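Local coordinates for protein extracellular subtilisin-like serine proteinase (Vibrio sp. PA-44, PDB 1SH7) that probably cleaves proteins as a secreted, calcium-binding serine endopeptidase of the subtilisin family, from a cold-adapted Vibrio, at residues R50-Y55 with N90-R95; V31-I36 with P122-M127. All blocks are in the same frame, centred on the assembly; numbering follows the deposited sequence.

Contact 1 (R50-Y55 with N90-R95); sequences RSVSGY and NIVGVR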
loop_
_atom_site.group_PDB
_atom_site.type_symbol
_atom_site.label_atom_id
_atom_site.label_comp_id
_atom_site.label_asym_id
_atom_site.label_seq_id
_atom_site.Cartn_x
_atom_site.Cartn_y
_atom_site.Cartn_z
ATOM N N ARG A 50 -12.270 12.319 -5.382
ATOM C CA ARG A 50 -10.799 12.331 -5.440
ATOM C C ARG A 50 -10.191 11.191 -6.264
ATOM O O ARG A 50 -8.982 11.162 -6.494
ATOM C CB ARG A 50 -10.212 12.299 -4.022
ATOM C CG ARG A 50 -10.355 13.604 -3.251
ATOM C CD ARG A 50 -10.129 13.512 -1.721
ATOM N NE ARG A 50 -11.009 12.554 -1.043
ATOM C CZ ARG A 50 -10.646 11.329 -0.591
ATOM N NH1 ARG A 50 -11.540 10.557 0.029
ATOM N NH2 ARG A 50 -9.380 10.915 -0.687
ATOM N N SER A 51 -11.011 10.236 -6.671
ATOM C CA SER A 51 -10.564 9.199 -7.599
ATOM C C SER A 51 -10.912 9.470 -9.083
ATOM O O SER A 51 -12.059 9.820 -9.413
ATOM C CB SER A 51 -11.122 7.836 -7.158
ATOM O OG SER A 51 -10.531 6.787 -7.912
ATOM N N VAL A 52 -9.929 9.302 -9.973
ATOM C CA VAL A 52 -10.159 9.374 -11.418
ATOM C C VAL A 52 -9.441 8.202 -12.112
ATOM O O VAL A 52 -8.544 7.571 -11.547
ATOM C CB VAL A 52 -9.625 10.710 -12.024
ATOM C CG1 VAL A 52 -10.270 11.960 -11.339
ATOM C CG2 VAL A 52 -8.079 10.744 -11.958
ATOM N N SER A 53 -9.843 7.911 -13.337
ATOM C CA SER A 53 -9.219 6.863 -14.113
ATOM C C SER A 53 -7.814 7.313 -14.582
ATOM O O SER A 53 -7.567 8.494 -14.841
ATOM C CB SER A 53 -10.099 6.514 -15.332
ATOM O OG SER A 53 -11.253 5.782 -14.954
ATOM N N GLY A 54 -6.906 6.360 -14.697
ATOM C CA GLY A 54 -5.581 6.619 -15.229
ATOM C C GLY A 54 -5.549 6.044 -16.643
ATOM O O GLY A 54 -5.753 6.755 -17.643
ATOM N N TYR A 55 -5.293 4.739 -16.709
ATOM C CA TYR A 55 -5.413 3.980 -17.940
ATOM C C TYR A 55 -5.762 2.523 -17.618
ATOM O O TYR A 55 -5.422 2.016 -16.539
ATOM C CB TYR A 55 -4.109 4.032 -18.746
ATOM C CG TYR A 55 -4.312 3.566 -20.176
ATOM C CD1 TYR A 55 -4.856 4.416 -21.134
ATOM C CD2 TYR A 55 -3.975 2.277 -20.561
ATOM C CE1 TYR A 55 -5.084 3.984 -22.450
ATOM C CE2 TYR A 55 -4.149 1.847 -21.884
ATOM C CZ TYR A 55 -4.704 2.692 -22.817
ATOM O OH TYR A 55 -4.912 2.220 -24.113
ATOM N N ASN A 90 -5.321 12.228 -3.552
ATOM C CA ASN A 90 -5.814 11.931 -4.881
ATOM C C ASN A 90 -5.522 10.484 -5.237
ATOM O O ASN A 90 -4.442 9.958 -4.929
ATOM C CB ASN A 90 -5.181 12.885 -5.898
ATOM C CG ASN A 90 -5.513 14.325 -5.608
ATOM O OD1 ASN A 90 -6.668 14.706 -5.722
ATOM N ND2 ASN A 90 -4.500 15.135 -5.188
ATOM N N ILE A 91 -6.482 9.833 -5.897
ATOM C CA ILE A 91 -6.348 8.443 -6.309
ATOM C C ILE A 91 -6.425 8.377 -7.831
ATOM O O ILE A 91 -7.325 9.001 -8.407
ATOM C CB ILE A 91 -7.494 7.589 -5.689
ATOM C CG1 ILE A 91 -7.414 7.568 -4.133
ATOM C CG2 ILE A 91 -7.507 6.208 -6.296
ATOM C CD1 ILE A 91 -6.264 6.686 -3.555
ATOM N N VAL A 92 -5.528 7.603 -8.454
ATOM C CA VAL A 92 -5.552 7.331 -9.877
ATOM C C VAL A 92 -5.546 5.831 -10.105
ATOM O O VAL A 92 -4.653 5.123 -9.585
ATOM C CB VAL A 92 -4.375 8.034 -10.618
ATOM C CG1 VAL A 92 -4.402 7.682 -12.099
ATOM C CG2 VAL A 92 -4.456 9.547 -10.438
ATOM N N GLY A 93 -6.530 5.336 -10.879
ATOM C CA GLY A 93 -6.646 3.909 -11.211
ATOM C C GLY A 93 -5.752 3.503 -12.366
ATOM O O GLY A 93 -5.787 4.124 -13.421
ATOM N N VAL A 94 -4.913 2.491 -12.162
ATOM C CA VAL A 94 -4.078 1.923 -13.237
ATOM C C VAL A 94 -4.414 0.447 -13.337
ATOM O O VAL A 94 -3.904 -0.393 -12.597
ATOM C CB VAL A 94 -2.571 2.149 -12.981
ATOM C CG1 VAL A 94 -1.731 1.685 -14.162
ATOM C CG2 VAL A 94 -2.301 3.622 -12.694
ATOM N N ARG A 95 -5.369 0.142 -14.185
ATOM C CA ARG A 95 -5.909 -1.195 -14.247
ATOM C C ARG A 95 -5.024 -2.155 -15.063
ATOM O O ARG A 95 -4.919 -2.042 -16.297
ATOM C CB ARG A 95 -7.336 -1.155 -14.775
ATOM C CG ARG A 95 -7.997 -2.538 -14.899
ATOM C CD ARG A 95 -9.460 -2.436 -15.244
ATOM N NE ARG A 95 -10.090 -3.749 -15.179
ATOM C CZ ARG A 95 -10.512 -4.481 -16.199
ATOM N NH1 ARG A 95 -11.041 -5.666 -15.948
ATOM N NH2 ARG A 95 -10.484 -4.062 -17.442
#

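Contact 2 (V31-I36 with P122-M127); sequences VTAYVI and PSVANM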
loop_
_atom_site.group_PDB
_atom_site.type_symbol
_atom_site.label_atom_id
_atom_site.label_comp_id
_atom_site.label_asym_id
_atom_site.label_seq_id
_atom_site.Cartn_x
_atom_site.Cartn_y
_atom_site.Cartn_z
ATOM N N VAL A 31 -1.168 15.164 -2.863
ATOM C CA VAL A 31 -0.383 13.973 -3.157
ATOM C C VAL A 31 -1.286 13.040 -3.973
ATOM O O VAL A 31 -2.523 13.109 -3.887
ATOM C CB VAL A 31 0.144 13.288 -1.864
ATOM C CG1 VAL A 31 0.988 12.050 -2.177
ATOM C CG2 VAL A 31 0.958 14.279 -1.042
ATOM N N THR A 32 -0.685 12.230 -4.828
ATOM C CA THR A 32 -1.450 11.346 -5.674
ATOM C C THR A 32 -0.932 9.923 -5.454
ATOM O O THR A 32 0.274 9.701 -5.466
ATOM C CB THR A 32 -1.315 11.784 -7.130
ATOM O OG1 THR A 32 -1.850 13.117 -7.325
ATOM C CG2 THR A 32 -2.149 10.909 -8.071
ATOM N N ALA A 33 -1.856 8.991 -5.248
ATOM C CA ALA A 33 -1.533 7.575 -5.117
ATOM C C ALA A 33 -2.010 6.880 -6.366
ATOM O O ALA A 33 -3.192 6.989 -6.697
ATOM C CB ALA A 33 -2.211 6.969 -3.906
ATOM N N TYR A 34 -1.087 6.159 -7.017
ATOM C CA TYR A 34 -1.365 5.399 -8.224
ATOM C C TYR A 34 -1.598 3.948 -7.825
ATOM O O TYR A 34 -0.697 3.309 -7.288
ATOM C CB TYR A 34 -0.201 5.533 -9.208
ATOM C CG TYR A 34 -0.095 6.918 -9.739
ATOM C CD1 TYR A 34 -0.803 7.308 -10.889
ATOM C CD2 TYR A 34 0.651 7.867 -9.075
ATOM C CE1 TYR A 34 -0.746 8.608 -11.349
ATOM C CE2 TYR A 34 0.710 9.191 -9.530
ATOM C CZ TYR A 34 0.001 9.545 -10.665
ATOM O OH TYR A 34 0.056 10.846 -11.120
ATOM N N VAL A 35 -2.811 3.451 -8.061
ATOM C CA VAL A 35 -3.217 2.128 -7.614
ATOM C C VAL A 35 -3.166 1.180 -8.782
ATOM O O VAL A 35 -3.992 1.276 -9.698
ATOM C CB VAL A 35 -4.604 2.205 -6.972
ATOM C CG1 VAL A 35 -5.085 0.852 -6.521
ATOM C CG2 VAL A 35 -4.569 3.223 -5.849
ATOM N N ILE A 36 -2.139 0.320 -8.792
ATOM C CA ILE A 36 -1.864 -0.573 -9.912
ATOM C C ILE A 36 -2.498 -1.898 -9.521
ATOM O O ILE A 36 -1.985 -2.627 -8.699
ATOM C CB ILE A 36 -0.339 -0.700 -10.170
ATOM C CG1 ILE A 36 0.275 0.690 -10.481
ATOM C CG2 ILE A 36 -0.050 -1.699 -11.277
ATOM C CD1 ILE A 36 1.818 0.732 -10.473
ATOM N N PRO A 122 3.818 15.270 -6.068
ATOM C CA PRO A 122 4.186 14.221 -5.100
ATOM C C PRO A 122 3.347 12.984 -5.331
ATOM O O PRO A 122 2.133 13.075 -5.330
ATOM C CB PRO A 122 3.837 14.845 -3.741
ATOM C CG PRO A 122 3.935 16.336 -3.987
ATOM C CD PRO A 122 3.440 16.524 -5.406
ATOM N N SER A 123 3.997 11.849 -5.511
ATOM C CA SER A 123 3.336 10.632 -5.937
ATOM C C SER A 123 3.864 9.400 -5.199
ATOM O O SER A 123 5.036 9.333 -4.879
ATOM C CB SER A 123 3.570 10.433 -7.433
ATOM O OG SER A 123 3.076 11.523 -8.169
ATOM N N VAL A 124 2.981 8.433 -4.972
ATOM C CA VAL A 124 3.337 7.101 -4.553
ATOM C C VAL A 124 2.542 6.080 -5.372
ATOM O O VAL A 124 1.378 6.346 -5.766
ATOM C CB VAL A 124 3.081 6.899 -3.065
ATOM C CG1 VAL A 124 1.578 7.066 -2.690
ATOM C CG2 VAL A 124 3.606 5.576 -2.616
ATOM N N ALA A 125 3.160 4.928 -5.632
ATOM C CA ALA A 125 2.496 3.851 -6.365
ATOM C C ALA A 125 2.264 2.656 -5.435
ATOM O O ALA A 125 3.116 2.356 -4.594
ATOM C CB ALA A 125 3.327 3.406 -7.521
ATOM N N ASN A 126 1.120 1.986 -5.622
ATOM C CA ASN A 126 0.753 0.801 -4.875
ATOM C C ASN A 126 0.577 -0.399 -5.793
ATOM O O ASN A 126 -0.264 -0.367 -6.684
ATOM C CB ASN A 126 -0.560 1.022 -4.108
ATOM C CG ASN A 126 -0.871 -0.114 -3.157
ATOM O OD1 ASN A 126 -1.405 -1.139 -3.559
ATOM N ND2 ASN A 126 -0.547 0.072 -1.895
ATOM N N MET A 127 1.382 -1.440 -5.565
ATOM C CA MET A 127 1.251 -2.721 -6.241
ATOM C C MET A 127 0.884 -3.851 -5.266
ATOM O O MET A 127 1.740 -4.507 -4.719
ATOM C CB MET A 127 2.549 -3.061 -6.994
ATOM C CG MET A 127 2.906 -2.038 -8.029
ATOM S SD MET A 127 4.326 -2.532 -8.984
ATOM C CE MET A 127 3.572 -3.675 -10.043
HETATM O O HOH W 1 0.486 14.864 -6.774
#

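Contact 1 (R50-Y55 with N90-R95)
Strand 51-55 pairs in parallel with strand 90-95 at one edge of the central sheet of the subtilase domain, with 51-56 as the edge strand. With helix 70-79 between them in sequence they form a beta-alpha-beta unit.

The backbone ladder starts regularly. Ile91 N reaches Arg50 O at 2.9 Å in an almost straight bond, and Ile91 O takes Val52 N at 3.1 Å. Val52 O then accepts Gly93 N, also at 3.1 Å. After this the register slips by one residue: Ser53 faces Gly93, but Tyr55 faces Val94, a beta bulge at Gly54. Gly93 O meets both Gly54 N and Tyr55 N, each through a weak, bent bond. Pairing resumes where Arg95 N binds Tyr55 O at 3.0 Å.

The polar side chains turn elsewhere. Arg50 NH2 bonds to Val89 O and Gly79 O, while Arg95 runs out extended, its NH2 forming a salt bridge with Asp59 and a hydrogen bond to OD1 of Asp56, a ligand of a calcium ion. Asn42 binds Ser51 OG through ND2 and Ser53 OG through OD1, and Ser64 adds its N to Ser53 OG and its hydroxyl to Gly93 O and Gly54 N at the bulge.

Apolar contact is thin. On the face carrying Ser51 and Ile91, Ser51 OG lies alongside Ile91 CG2. On the opposite face, that of Val52, Val92 and Tyr55, Val92 CG2 meets CG2 of Val52. The other methyl, Val92 CG1, stands anti to its own nitrogen (chi1 178°), which carries it over the bulge to Gly54 CA, 3.5 Å away.

Contact 2 (V31-I36 with P122-M127)
Pro122 O is gripped twice: Thr32 N donates to it in the carbonyl plane at 3.0 Å, and a water donates at 2.8 Å. That water also bonds to Thr32 OG1, so one threonine engages the carbonyl directly and through the solvent molecule. The threonine torsion (chi1 -62°) keeps OG1 beside its own nitrogen, near enough for the water to bridge.

From here the strands 32-36 and 123-127 run parallel in unbroken register. Val124 N binds Thr32 O, Tyr34 N binds Val124 O at 2.8 Å, Asn126 N binds Tyr34 O and Ile36 N binds Asn126 O, all fairly straight.

Side chains alternate between two faces. On one, the Tyr34 ring turns its edge to Ser123: OG lies in the ring plane, 3.6 Å from CE2, and is itself bonded to Gly121 O. Farther along this face, Ile36 CD1 reaches across to Met127 CG at 3.9 Å and also nears Ala125 CB. On the other, Val124 CG1 sits between its own nitrogen and carbonyl carbon (chi1 62°), which sets it against CA and CB of Ala33, both at 4.0 Å. Before the strands begin, Val31 CG2 meets Pro122 CB.

Helix 70-79 covers the Ala33 face through Ile78, which touches Ala33, Val35 and Asn126, and helix 219-236 also packs on Asn126. Asn126 OD1 bonds to the hydroxyl of Ser128, which lines the pocket of the bound phenylmethanesulfonic acid, and strand 32-37 ends at Asp37, predicted to belong to the charge relay system. Polar groups between the strands are therefore met by the backbone ladder and the bridging water, and the buried amide oxygen of Asn126 has a hydroxyl as its partner.

Contacts 1 and 2 occupy four successive strands of one seven-stranded parallel sheet, ordered 51-56, 90-95, 32-37, 123-127, and their centres lie about 9 Å apart. Strands 90-95 and 32-37 form the seam between them, with probable backbone hydrogen bonds from Ala33 N to Asn90 O and from Val94 N to Val35 O. Along the chain both segments of contact 1 fall between those of contact 2: after strand 32-37 the chain skips the place later filled by 90-95 and forms the edge strand 51-56 first, and helix 70-79 brings it back. Contact 1 borders a calcium site at the sheet's edge, whereas contact 2 lies deeper, near Asp37 and His70, predicted members of the charge relay system.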